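Local structure of polycyclic ketone monooxygenase (Myceliophthora thermophila, 5MQ6) at residues 183-188 against 495-500; 194-199 against 213-218; 502-507 against 519-524. The protein inserts a single oxygen atom next to the carbonyl of ketones, polycyclic ones above all, to give esters or lactones, using FAD and NADPH. One frame throughout, in Å; residues are numbered along the deposited sequence.

Interaction 1: 183-188 against 495-500. With FAD (flavin-adenine dinucleotide), chain B.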
loop_
_atom_site.group_PDB
_atom_site.type_symbol
_atom_site.label_atom_id
_atom_site.label_comp_id
_atom_site.label_asym_id
_atom_site.label_seq_id
_atom_site.Cartn_x
_atom_site.Cartn_y
_atom_site.Cartn_z
ATOM N N VAL A 183 -16.100 5.843 7.759
ATOM C CA VAL A 183 -16.460 7.163 7.212
ATOM C C VAL A 183 -17.061 6.934 5.862
ATOM O O VAL A 183 -16.475 6.223 5.058
ATOM C CB VAL A 183 -15.226 8.109 7.085
ATOM C CG1 VAL A 183 -15.667 9.464 6.606
ATOM C CG2 VAL A 183 -14.489 8.211 8.424
ATOM N N LYS A 184 -18.201 7.570 5.587
ATOM C CA LYS A 184 -18.897 7.412 4.264
ATOM C C LYS A 184 -18.884 8.652 3.400
ATOM O O LYS A 184 -18.796 8.558 2.187
ATOM C CB LYS A 184 -20.387 7.011 4.488
ATOM C CG LYS A 184 -20.528 5.629 5.069
ATOM C CD LYS A 184 -21.410 5.519 6.292
ATOM C CE LYS A 184 -22.891 5.374 5.986
ATOM N NZ LYS A 184 -23.846 5.953 7.070
ATOM N N THR A 185 -18.955 9.828 4.029
ATOM C CA THR A 185 -19.143 11.092 3.365
ATOM C C THR A 185 -18.361 12.137 4.101
ATOM O O THR A 185 -18.347 12.148 5.329
ATOM C CB THR A 185 -20.622 11.446 3.414
ATOM O OG1 THR A 185 -21.289 10.449 2.663
ATOM C CG2 THR A 185 -20.904 12.612 2.699
ATOM N N ILE A 186 -17.748 13.040 3.356
ATOM C CA ILE A 186 -17.053 14.200 3.908
ATOM C C ILE A 186 -17.592 15.381 3.097
ATOM O O ILE A 186 -17.462 15.454 1.862
ATOM C CB ILE A 186 -15.568 13.965 3.706
ATOM C CG1 ILE A 186 -15.150 12.645 4.381
ATOM C CG2 ILE A 186 -14.756 15.137 4.180
ATOM C CD1 ILE A 186 -13.697 12.322 4.134
ATOM N N ARG A 187 -18.234 16.321 3.782
ATOM C CA ARG A 187 -18.956 17.360 3.118
ATOM C C ARG A 187 -18.611 18.707 3.705
ATOM O O ARG A 187 -18.768 18.903 4.901
ATOM C CB ARG A 187 -20.447 17.074 3.320
ATOM C CG ARG A 187 -21.370 18.061 2.629
ATOM C CD ARG A 187 -22.904 17.704 2.756
ATOM N NE ARG A 187 -23.161 16.371 2.161
ATOM C CZ ARG A 187 -23.411 16.128 0.871
ATOM N NH1 ARG A 187 -23.478 17.103 -0.051
ATOM N NH2 ARG A 187 -23.577 14.897 0.500
ATOM N N TRP A 188 -18.184 19.642 2.861
ATOM C CA TRP A 188 -17.869 21.002 3.289
ATOM C C TRP A 188 -19.181 21.798 3.403
ATOM O O TRP A 188 -20.025 21.735 2.495
ATOM C CB TRP A 188 -17.040 21.701 2.235
ATOM C CG TRP A 188 -16.700 23.177 2.527
ATOM C CD1 TRP A 188 -17.123 24.239 1.872
ATOM C CD2 TRP A 188 -15.827 23.658 3.550
ATOM N NE1 TRP A 188 -16.585 25.386 2.398
ATOM C CE2 TRP A 188 -15.797 25.060 3.448
ATOM C CE3 TRP A 188 -15.073 23.039 4.536
ATOM C CZ2 TRP A 188 -15.045 25.845 4.273
ATOM C CZ3 TRP A 188 -14.328 23.846 5.407
ATOM C CH2 TRP A 188 -14.306 25.191 5.259
ATOM N N ASP A 495 -17.634 9.477 -0.256
ATOM C CA ASP A 495 -17.962 10.559 -1.158
ATOM C C ASP A 495 -17.461 11.842 -0.500
ATOM O O ASP A 495 -17.706 12.078 0.700
ATOM C CB ASP A 495 -19.452 10.636 -1.338
ATOM C CG ASP A 495 -20.025 9.405 -2.043
ATOM O OD1 ASP A 495 -19.330 8.822 -2.919
ATOM O OD2 ASP A 495 -21.167 9.032 -1.707
ATOM N N ILE A 496 -16.832 12.694 -1.308
ATOM C CA ILE A 496 -16.269 13.958 -0.828
ATOM C C ILE A 496 -16.916 15.093 -1.582
ATOM O O ILE A 496 -16.803 15.129 -2.818
ATOM C CB ILE A 496 -14.730 14.019 -0.979
ATOM C CG1 ILE A 496 -14.118 12.872 -0.192
ATOM C CG2 ILE A 496 -14.156 15.336 -0.395
ATOM C CD1 ILE A 496 -12.626 12.768 -0.115
ATOM N N TYR A 497 -17.588 16.008 -0.846
ATOM C CA TYR A 497 -18.295 17.134 -1.493
ATOM C C TYR A 497 -17.690 18.402 -0.938
ATOM O O TYR A 497 -17.603 18.546 0.249
ATOM C CB TYR A 497 -19.789 17.123 -1.226
ATOM C CG TYR A 497 -20.419 15.837 -1.703
ATOM C CD1 TYR A 497 -20.692 15.608 -3.072
ATOM C CD2 TYR A 497 -20.695 14.812 -0.797
ATOM C CE1 TYR A 497 -21.284 14.426 -3.494
ATOM C CE2 TYR A 497 -21.275 13.597 -1.212
ATOM C CZ TYR A 497 -21.568 13.419 -2.559
ATOM O OH TYR A 497 -22.121 12.213 -2.899
ATOM N N GLY A 498 -17.280 19.314 -1.797
ATOM C CA GLY A 498 -16.696 20.551 -1.363
ATOM C C GLY A 498 -17.581 21.779 -1.611
ATOM O O GLY A 498 -18.807 21.712 -1.489
ATOM N N ARG A 499 -16.933 22.895 -1.977
ATOM C CA ARG A 499 -17.648 24.132 -2.289
ATOM C C ARG A 499 -18.742 23.896 -3.347
ATOM O O ARG A 499 -18.533 23.227 -4.353
ATOM C CB ARG A 499 -16.713 25.265 -2.758
ATOM C CG ARG A 499 -15.747 25.753 -1.706
ATOM C CD ARG A 499 -14.971 26.984 -2.216
ATOM N NE ARG A 499 -14.318 27.595 -1.086
ATOM C CZ ARG A 499 -14.925 28.289 -0.091
ATOM N NH1 ARG A 499 -16.256 28.470 -0.066
ATOM N NH2 ARG A 499 -14.192 28.793 0.913
ATOM N N GLY A 500 -19.894 24.500 -3.110
ATOM C CA GLY A 500 -21.041 24.310 -3.977
ATOM C C GLY A 500 -21.538 22.901 -4.061
ATOM O O GLY A 500 -22.174 22.566 -5.029
HETATM P PA FAD B . -3.015 1.947 6.426
HETATM O O1A FAD B . -3.717 1.188 5.349
HETATM O O2A FAD B . -1.930 1.295 7.263
HETATM O O5B FAD B . -4.127 2.502 7.443
HETATM C C5B FAD B . -5.258 3.141 6.954
HETATM C C4B FAD B . -6.434 2.772 7.835
HETATM O O4B FAD B . -7.528 3.619 7.437
HETATM C C3B FAD B . -6.929 1.333 7.725
HETATM O O3B FAD B . -7.182 0.815 9.005
HETATM C C2B FAD B . -8.211 1.453 6.949
HETATM O O2B FAD B . -9.133 0.438 7.262
HETATM C C1B FAD B . -8.684 2.826 7.375
HETATM N N9A FAD B . -9.648 3.397 6.467
HETATM C C8A FAD B . -9.512 3.542 5.118
HETATM N N7A FAD B . -10.635 4.072 4.645
HETATM C C5A FAD B . -11.517 4.263 5.641
HETATM C C6A FAD B . -12.874 4.830 5.738
HETATM N N6A FAD B . -13.596 5.268 4.727
HETATM N N1A FAD B . -13.331 4.894 6.962
HETATM C C2A FAD B . -12.658 4.436 8.043
HETATM N N3A FAD B . -11.456 3.909 8.071
HETATM C C4A FAD B . -10.859 3.790 6.844
HETATM N N1 FAD B . 4.788 -1.038 2.732
HETATM C C2 FAD B . 6.136 -0.825 2.887
HETATM O O2 FAD B . 6.639 0.243 2.565
HETATM N N3 FAD B . 6.924 -1.784 3.394
HETATM C C4 FAD B . 6.399 -2.967 3.751
HETATM O O4 FAD B . 7.168 -3.799 4.214
HETATM C C4X FAD B . 4.969 -3.298 3.625
HETATM N N5 FAD B . 4.397 -4.504 3.957
HETATM C C5X FAD B . 3.061 -4.655 3.780
HETATM C C6 FAD B . 2.412 -5.941 4.112
HETATM C C7 FAD B . 0.956 -6.007 3.881
HETATM C C7M FAD B . 0.187 -7.270 4.192
HETATM C C8 FAD B . 0.173 -4.867 3.321
HETATM C C8M FAD B . -1.335 -4.920 3.082
HETATM C C9 FAD B . 0.817 -3.685 3.011
HETATM C C9A FAD B . 2.218 -3.541 3.218
HETATM N N10 FAD B . 2.820 -2.323 2.860
HETATM C C10 FAD B . 4.192 -2.180 3.083
HETATM C "C1'" FAD B . 2.045 -1.160 2.370
HETATM C "C2'" FAD B . 1.399 -0.501 3.660
HETATM O "O2'" FAD B . -0.011 -0.343 3.445
HETATM C "C3'" FAD B . 2.056 0.851 4.103
HETATM O "O3'" FAD B . 3.441 0.629 4.380
HETATM C "C4'" FAD B . 1.539 1.500 5.408
HETATM O "O4'" FAD B . 1.274 0.549 6.532
HETATM C "C5'" FAD B . 0.291 2.355 5.109
HETATM O "O5'" FAD B . 0.100 3.247 6.251
HETATM P P FAD B . -1.232 4.160 6.115
HETATM O O1P FAD B . -1.524 4.644 7.583
HETATM O O2P FAD B . -0.976 5.117 4.942
HETATM O O3P FAD B . -2.408 3.153 5.556
HETATM O O HOH W 1 -20.344 20.380 0.351
#
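Arg187 and Tyr497, paired on neighbouring parallel strands, meet through opposite choices at CB. CG of Arg187 stands anti to its backbone N (chi1 -178°), and a bend at chi3 folds the guanidinium back over its neighbour; CG of Tyr497 lies beside the backbone N (chi1 -58°), which lays the ring along the guanidinium. The two planes are 18° apart with centres 4.2 Å from each other, a cation-pi stack offset so that CD2 of Tyr497 lies against the guanidinium and NH2 of Arg187 comes to 3.1 Å from CE2 of Tyr497. The guanidinium lies over one ring face and CG2 of Thr185 meets the ring at its edge. On the face of Ile186 and Ile496 the beta-branched side chains suit an extended backbone and a buried layer.

The backbones run as a regular parallel ladder. Ile186 N donates to Asp495 O at 2.8 Å, and Ile186 O accepts from Tyr497 N at 2.8 Å, the straightest of the four cross-strand bonds. At the far end Trp188 CB packs on Gly498 CA, while NE1 of Trp188 lies over one face of the Arg499 guanidinium, toward its rim, 4.0 Å from NH1 of Arg499; that charge is met by Asp190 and Glu570. A water bridges Trp188 O and Gly498 O where the ladder runs out.

At the other end, both hydrogen bonds of Val183 to the adenine of FAD come from its backbone, while CB and CG2 pack against N1A: Val183 N donates to FAD N1A at 3.0 Å, and FAD N6A donates to Val183 O at 3.1 Å. This two-bond pairing matches the acceptor and donor edge of adenine, consistent with recognition that rests on the position of the strand backbone more than on the residue type.

Interaction 2: 194-199 against 213-218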
loop_
_atom_site.group_PDB
_atom_site.type_symbol
_atom_site.label_atom_id
_atom_site.label_comp_id
_atom_site.label_asym_id
_atom_site.label_seq_id
_atom_site.Cartn_x
_atom_site.Cartn_y
_atom_site.Cartn_z
ATOM N N LEU A 194 -16.984 24.453 7.869
ATOM C CA LEU A 194 -16.502 23.260 8.532
ATOM C C LEU A 194 -16.784 22.099 7.619
ATOM O O LEU A 194 -17.729 22.142 6.826
ATOM C CB LEU A 194 -17.231 23.038 9.844
ATOM C CG LEU A 194 -16.868 23.941 11.020
ATOM C CD1 LEU A 194 -17.897 23.871 12.160
ATOM C CD2 LEU A 194 -15.491 23.678 11.601
ATOM N N TRP A 195 -15.931 21.083 7.709
ATOM C CA TRP A 195 -16.203 19.793 7.135
ATOM C C TRP A 195 -17.122 18.994 8.109
ATOM O O TRP A 195 -16.925 19.074 9.318
ATOM C CB TRP A 195 -14.881 19.018 6.973
ATOM C CG TRP A 195 -14.076 19.545 5.879
ATOM C CD1 TRP A 195 -12.996 20.405 5.991
ATOM C CD2 TRP A 195 -14.273 19.310 4.515
ATOM N NE1 TRP A 195 -12.498 20.717 4.726
ATOM C CE2 TRP A 195 -13.237 20.031 3.800
ATOM C CE3 TRP A 195 -15.163 18.503 3.791
ATOM C CZ2 TRP A 195 -13.124 20.010 2.397
ATOM C CZ3 TRP A 195 -15.039 18.484 2.368
ATOM C CH2 TRP A 195 -14.029 19.226 1.714
ATOM N N SER A 196 -18.107 18.268 7.562
ATOM C CA SER A 196 -18.897 17.291 8.279
ATOM C C SER A 196 -18.590 15.892 7.723
ATOM O O SER A 196 -18.644 15.674 6.510
ATOM C CB SER A 196 -20.349 17.543 8.006
ATOM O OG SER A 196 -20.780 18.717 8.667
ATOM N N LEU A 197 -18.309 14.972 8.623
ATOM C CA LEU A 197 -18.146 13.600 8.274
ATOM C C LEU A 197 -19.348 12.788 8.744
ATOM O O LEU A 197 -19.742 12.940 9.893
ATOM C CB LEU A 197 -16.899 13.066 8.932
ATOM C CG LEU A 197 -15.528 13.443 8.327
ATOM C CD1 LEU A 197 -15.202 14.902 8.549
ATOM C CD2 LEU A 197 -14.450 12.523 8.884
ATOM N N GLU A 198 -19.862 11.928 7.863
ATOM C CA GLU A 198 -20.823 10.912 8.232
ATOM C C GLU A 198 -20.123 9.632 8.468
ATOM O O GLU A 198 -19.520 9.096 7.536
ATOM C CB GLU A 198 -21.790 10.606 7.128
ATOM C CG GLU A 198 -22.699 11.714 6.824
ATOM C CD GLU A 198 -23.552 11.445 5.589
ATOM O OE1 GLU A 198 -23.529 10.283 4.987
ATOM O OE2 GLU A 198 -24.261 12.428 5.244
ATOM N N VAL A 199 -20.316 9.091 9.665
ATOM C CA VAL A 199 -19.548 8.003 10.205
ATOM C C VAL A 199 -20.527 6.985 10.838
ATOM O O VAL A 199 -21.496 7.363 11.541
ATOM C CB VAL A 199 -18.624 8.543 11.291
ATOM C CG1 VAL A 199 -17.972 7.417 11.945
ATOM C CG2 VAL A 199 -17.578 9.544 10.752
ATOM N N LYS A 213 -22.331 12.244 13.163
ATOM C CA LYS A 213 -21.936 13.379 12.382
ATOM C C LYS A 213 -20.863 14.142 13.141
ATOM O O LYS A 213 -21.100 14.595 14.268
ATOM C CB LYS A 213 -23.087 14.266 12.087
ATOM C CG LYS A 213 -22.708 15.450 11.185
ATOM C CD LYS A 213 -23.929 16.215 10.710
ATOM C CE LYS A 213 -23.571 17.629 10.431
ATOM N NZ LYS A 213 -24.667 18.256 9.689
ATOM N N LEU A 214 -19.679 14.270 12.533
ATOM C CA LEU A 214 -18.549 14.870 13.226
ATOM C C LEU A 214 -18.070 15.995 12.398
ATOM O O LEU A 214 -18.053 15.858 11.195
ATOM C CB LEU A 214 -17.445 13.885 13.433
ATOM C CG LEU A 214 -17.817 12.598 14.098
ATOM C CD1 LEU A 214 -16.720 11.563 14.073
ATOM C CD2 LEU A 214 -18.217 12.857 15.544
ATOM N N GLN A 215 -17.703 17.099 13.044
ATOM C CA GLN A 215 -17.211 18.241 12.315
ATOM C C GLN A 215 -15.788 18.631 12.614
ATOM O O GLN A 215 -15.290 18.381 13.691
ATOM C CB GLN A 215 -18.117 19.429 12.519
ATOM C CG GLN A 215 -19.524 19.209 11.936
ATOM C CD GLN A 215 -20.365 20.446 12.050
ATOM O OE1 GLN A 215 -20.672 20.929 13.142
ATOM N NE2 GLN A 215 -20.704 21.001 10.909
ATOM N N ALA A 216 -15.124 19.215 11.635
ATOM C CA ALA A 216 -13.733 19.648 11.817
ATOM C C ALA A 216 -13.383 20.821 10.958
ATOM O O ALA A 216 -13.920 20.938 9.877
ATOM C CB ALA A 216 -12.773 18.498 11.495
ATOM N N ARG A 217 -12.356 21.568 11.337
ATOM C CA ARG A 217 -11.858 22.682 10.473
ATOM C C ARG A 217 -11.049 22.125 9.318
ATOM O O ARG A 217 -11.130 22.607 8.242
ATOM C CB ARG A 217 -10.946 23.613 11.322
ATOM C CG ARG A 217 -11.739 24.294 12.439
ATOM C CD ARG A 217 -10.742 25.174 13.178
ATOM N NE ARG A 217 -11.323 25.906 14.227
ATOM C CZ ARG A 217 -10.680 26.687 15.068
ATOM N NH1 ARG A 217 -9.391 26.919 14.931
ATOM N NH2 ARG A 217 -11.389 27.309 15.995
ATOM N N TYR A 218 -10.259 21.093 9.582
ATOM C CA TYR A 218 -9.439 20.429 8.624
ATOM C C TYR A 218 -9.687 18.925 8.614
ATOM O O TYR A 218 -9.852 18.301 9.737
ATOM C CB TYR A 218 -8.001 20.618 9.062
ATOM C CG TYR A 218 -7.368 21.958 8.880
ATOM C CD1 TYR A 218 -6.769 22.339 7.664
ATOM C CD2 TYR A 218 -7.276 22.862 9.949
ATOM C CE1 TYR A 218 -6.081 23.544 7.522
ATOM C CE2 TYR A 218 -6.615 24.059 9.789
ATOM C CZ TYR A 218 -6.019 24.391 8.618
ATOM O OH TYR A 218 -5.399 25.638 8.590
#
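Gln215 lies beside Ser196, its non-hydrogen-bonded partner in an antiparallel hairpin. Its CB lies 3.4 Å from Trp195 O, and CG, placed beside the backbone N (chi1 -65°), packs 3.5 Å from Ser196 OG. CD, in an extended chain, is still close to Ser196 OG, and the amide then divides its work: NE2 donates to Ser196 OG at 3.2 Å, tilted 25° out of the amide plane, while OE1 passes near CD1 of Leu194 and accepts from Arg78. A glutamine suits this buried place because one short amide can serve a hydroxyl and a guanidinium at once; a leucine here would probably leave Ser196 OG without this donor and Arg78 without its acceptor. CE of Lys213 rests against the same hydroxyl.

Two hydrogen-bonded pairs flank this one. Trp195 and Ala216 exchange bonds between their backbones, and Leu197 N reaches Leu214 O at 2.7 Å in a nearly straight bond (175°). The small Ala216 shares its face with Trp195, whose ring edge meets Arg217 O in plane, 3.7 Å from CD1 of Trp195. Farther along, CG2 of Val199 touches CD1 of Leu214 at 4.0 Å.

The face carrying Trp195, Leu197, Leu214 and Ala216 turns inward. Ile82 of strand 78-84 packs on Leu197, Leu214 and Ala216, Val219 of strand 218-221 touches Trp195 and Leu197, and strand 181-189 borders strand 194-201 on its other edge, bringing Leu197 against the FAD-binding Val183.

Interaction 3: 502-507 against 519-524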
loop_
_atom_site.group_PDB
_atom_site.type_symbol
_atom_site.label_atom_id
_atom_site.label_comp_id
_atom_site.label_asym_id
_atom_site.label_seq_id
_atom_site.Cartn_x
_atom_site.Cartn_y
_atom_site.Cartn_z
ATOM N N LYS A 502 -19.934 20.401 -4.958
ATOM C CA LYS A 502 -19.101 19.693 -5.945
ATOM C C LYS A 502 -18.370 18.394 -5.402
ATOM O O LYS A 502 -17.625 18.425 -4.394
ATOM C CB LYS A 502 -18.028 20.649 -6.421
ATOM C CG LYS A 502 -17.432 20.284 -7.771
ATOM C CD LYS A 502 -16.563 21.393 -8.393
ATOM C CE LYS A 502 -15.084 21.277 -7.997
ATOM N NZ LYS A 502 -14.357 22.581 -7.957
ATOM N N SER A 503 -18.560 17.283 -6.116
ATOM C CA SER A 503 -17.976 15.995 -5.777
ATOM C C SER A 503 -16.524 15.872 -6.221
ATOM O O SER A 503 -16.180 16.072 -7.411
ATOM C CB SER A 503 -18.742 14.857 -6.417
ATOM O OG SER A 503 -17.862 13.721 -6.351
ATOM N N LEU A 504 -15.662 15.498 -5.298
ATOM C CA LEU A 504 -14.233 15.380 -5.657
ATOM C C LEU A 504 -14.092 14.380 -6.807
ATOM O O LEU A 504 -13.348 14.610 -7.795
ATOM C CB LEU A 504 -13.369 14.958 -4.447
ATOM C CG LEU A 504 -11.852 14.854 -4.711
ATOM C CD1 LEU A 504 -11.298 16.152 -5.276
ATOM C CD2 LEU A 504 -11.098 14.487 -3.464
ATOM N N ASP A 505 -14.815 13.276 -6.677
ATOM C CA ASP A 505 -14.625 12.210 -7.635
ATOM C C ASP A 505 -15.159 12.578 -9.006
ATOM O O ASP A 505 -14.590 12.246 -10.010
ATOM C CB ASP A 505 -15.214 10.876 -7.161
ATOM C CG ASP A 505 -14.745 9.728 -8.021
ATOM O OD1 ASP A 505 -13.513 9.571 -8.218
ATOM O OD2 ASP A 505 -15.628 9.035 -8.562
ATOM N N ASP A 506 -16.261 13.268 -9.053
ATOM C CA ASP A 506 -16.776 13.722 -10.347
ATOM C C ASP A 506 -15.787 14.658 -11.010
ATOM O O ASP A 506 -15.462 14.484 -12.183
ATOM C CB ASP A 506 -18.116 14.383 -10.191
ATOM C CG ASP A 506 -19.190 13.414 -9.680
ATOM O OD1 ASP A 506 -19.072 12.173 -9.846
ATOM O OD2 ASP A 506 -20.174 13.910 -9.083
ATOM N N LYS A 507 -15.236 15.612 -10.251
ATOM C CA LYS A 507 -14.145 16.453 -10.815
ATOM C C LYS A 507 -13.007 15.574 -11.371
ATOM O O LYS A 507 -12.542 15.744 -12.505
ATOM C CB LYS A 507 -13.589 17.368 -9.744
ATOM C CG LYS A 507 -12.585 18.420 -10.206
ATOM C CD LYS A 507 -12.030 19.212 -9.043
ATOM C CE LYS A 507 -10.774 19.980 -9.443
ATOM N NZ LYS A 507 -10.098 20.628 -8.273
ATOM N N VAL A 519 -1.413 16.634 -2.864
ATOM C CA VAL A 519 -1.968 16.597 -1.496
ATOM C C VAL A 519 -3.246 17.370 -1.239
ATOM O O VAL A 519 -3.835 17.271 -0.129
ATOM C CB VAL A 519 -0.926 17.098 -0.454
ATOM C CG1 VAL A 519 0.311 16.207 -0.481
ATOM C CG2 VAL A 519 -0.548 18.511 -0.685
ATOM N N CYS A 520 -3.665 18.171 -2.213
ATOM C CA CYS A 520 -4.942 18.956 -2.075
ATOM C C CYS A 520 -5.487 19.273 -3.460
ATOM O O CYS A 520 -4.764 19.138 -4.463
ATOM C CB CYS A 520 -4.669 20.232 -1.285
ATOM S SG CYS A 520 -3.500 21.311 -2.159
ATOM N N SER A 521 -6.733 19.741 -3.524
ATOM C CA SER A 521 -7.473 20.044 -4.763
ATOM C C SER A 521 -8.406 21.291 -4.568
ATOM O O SER A 521 -9.042 21.526 -3.472
ATOM C CB SER A 521 -8.336 18.866 -5.169
ATOM O OG SER A 521 -8.597 18.857 -6.580
ATOM N N ASN A 522 -8.493 22.051 -5.643
ATOM C CA ASN A 522 -9.318 23.235 -5.693
ATOM C C ASN A 522 -10.775 22.901 -5.554
ATOM O O ASN A 522 -11.284 21.961 -6.201
ATOM C CB ASN A 522 -9.083 24.037 -6.976
ATOM C CG ASN A 522 -9.979 25.243 -7.040
ATOM O OD1 ASN A 522 -10.953 25.143 -7.700
ATOM N ND2 ASN A 522 -9.740 26.308 -6.204
ATOM N N GLY A 523 -11.442 23.690 -4.734
ATOM C CA GLY A 523 -12.874 23.423 -4.333
ATOM C C GLY A 523 -13.058 22.701 -3.026
ATOM O O GLY A 523 -14.172 22.506 -2.609
ATOM N N PHE A 524 -11.950 22.339 -2.370
ATOM C CA PHE A 524 -11.870 21.412 -1.224
ATOM C C PHE A 524 -10.943 21.969 -0.218
ATOM O O PHE A 524 -9.937 21.355 0.092
ATOM C CB PHE A 524 -11.516 19.957 -1.661
ATOM C CG PHE A 524 -12.464 19.425 -2.733
ATOM C CD1 PHE A 524 -12.237 19.727 -4.064
ATOM C CD2 PHE A 524 -13.594 18.747 -2.389
ATOM C CE1 PHE A 524 -13.086 19.331 -5.056
ATOM C CE2 PHE A 524 -14.485 18.323 -3.366
ATOM C CZ PHE A 524 -14.235 18.627 -4.712
HETATM O O HOH W 2 -11.793 23.149 -9.268
#
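Lys507 brings its ammonium to the turn at 521-524 through a fully extended chain. NZ donates to Asn522 O at 2.7 Å, in the carbonyl plane on a lone pair, and to Ser521 OG at 2.9 Å; Glu576 adds a salt bridge, so a carbonyl, a hydroxyl and a carboxylate together probably balance the ammonium. Ser521 OG is also hydrogen-bonded to Ala514 O and Glu576. A water accepts from Lys502 NZ at 2.9 Å, donates to Asn522 OD1 and takes a weak bond from Lys507 NZ, while Asn522 ND2 donates to Val571 O. Asn522 N and Gly523 N donate to Glu576 and Glu570.

The receiving loop is a type II beta turn, Ser521 to Phe524, closed by a weak backbone bond; Gly523 takes its third position with positive phi, where a side chain would jam against the preceding carbonyl. On the helix side, Ser503 is the N-cap of helix 504-511, its OG accepting from Asp506 N at 3.2 Å.

Next to these polar groups, CD1 of Leu504 sits over one face of Phe524, a CH-pi contact 3.9 Å from the ring centroid, and CD of Lys507 meets the ring edge, the lysine methylenes serving as apolar surface.

Overall arrangement
Interactions 1 and 2 belong to one mixed sheet and share its strands: strand 181-189 pairs with 495-497 in parallel and with 194-201 in antiparallel fashion, and Lys184 N and Arg187 O bond to Glu198 O and Ser196 N. Interaction 3 lies beside that sheet, where Ile496 O receives Leu504 N and Gly523 O receives Arg499 N. Interaction 2 is the most buried, with one side-chain amide bond amid its backbone ladder; interaction 1 is partly buried, its charged stack toward solvent and its adenine pairing at one end. Interaction 3 has no strand ladder and relies on lysine, water and aromatic packing. Trp195 of interaction 2 touches both others, at Trp188 and Tyr497 and at Phe524.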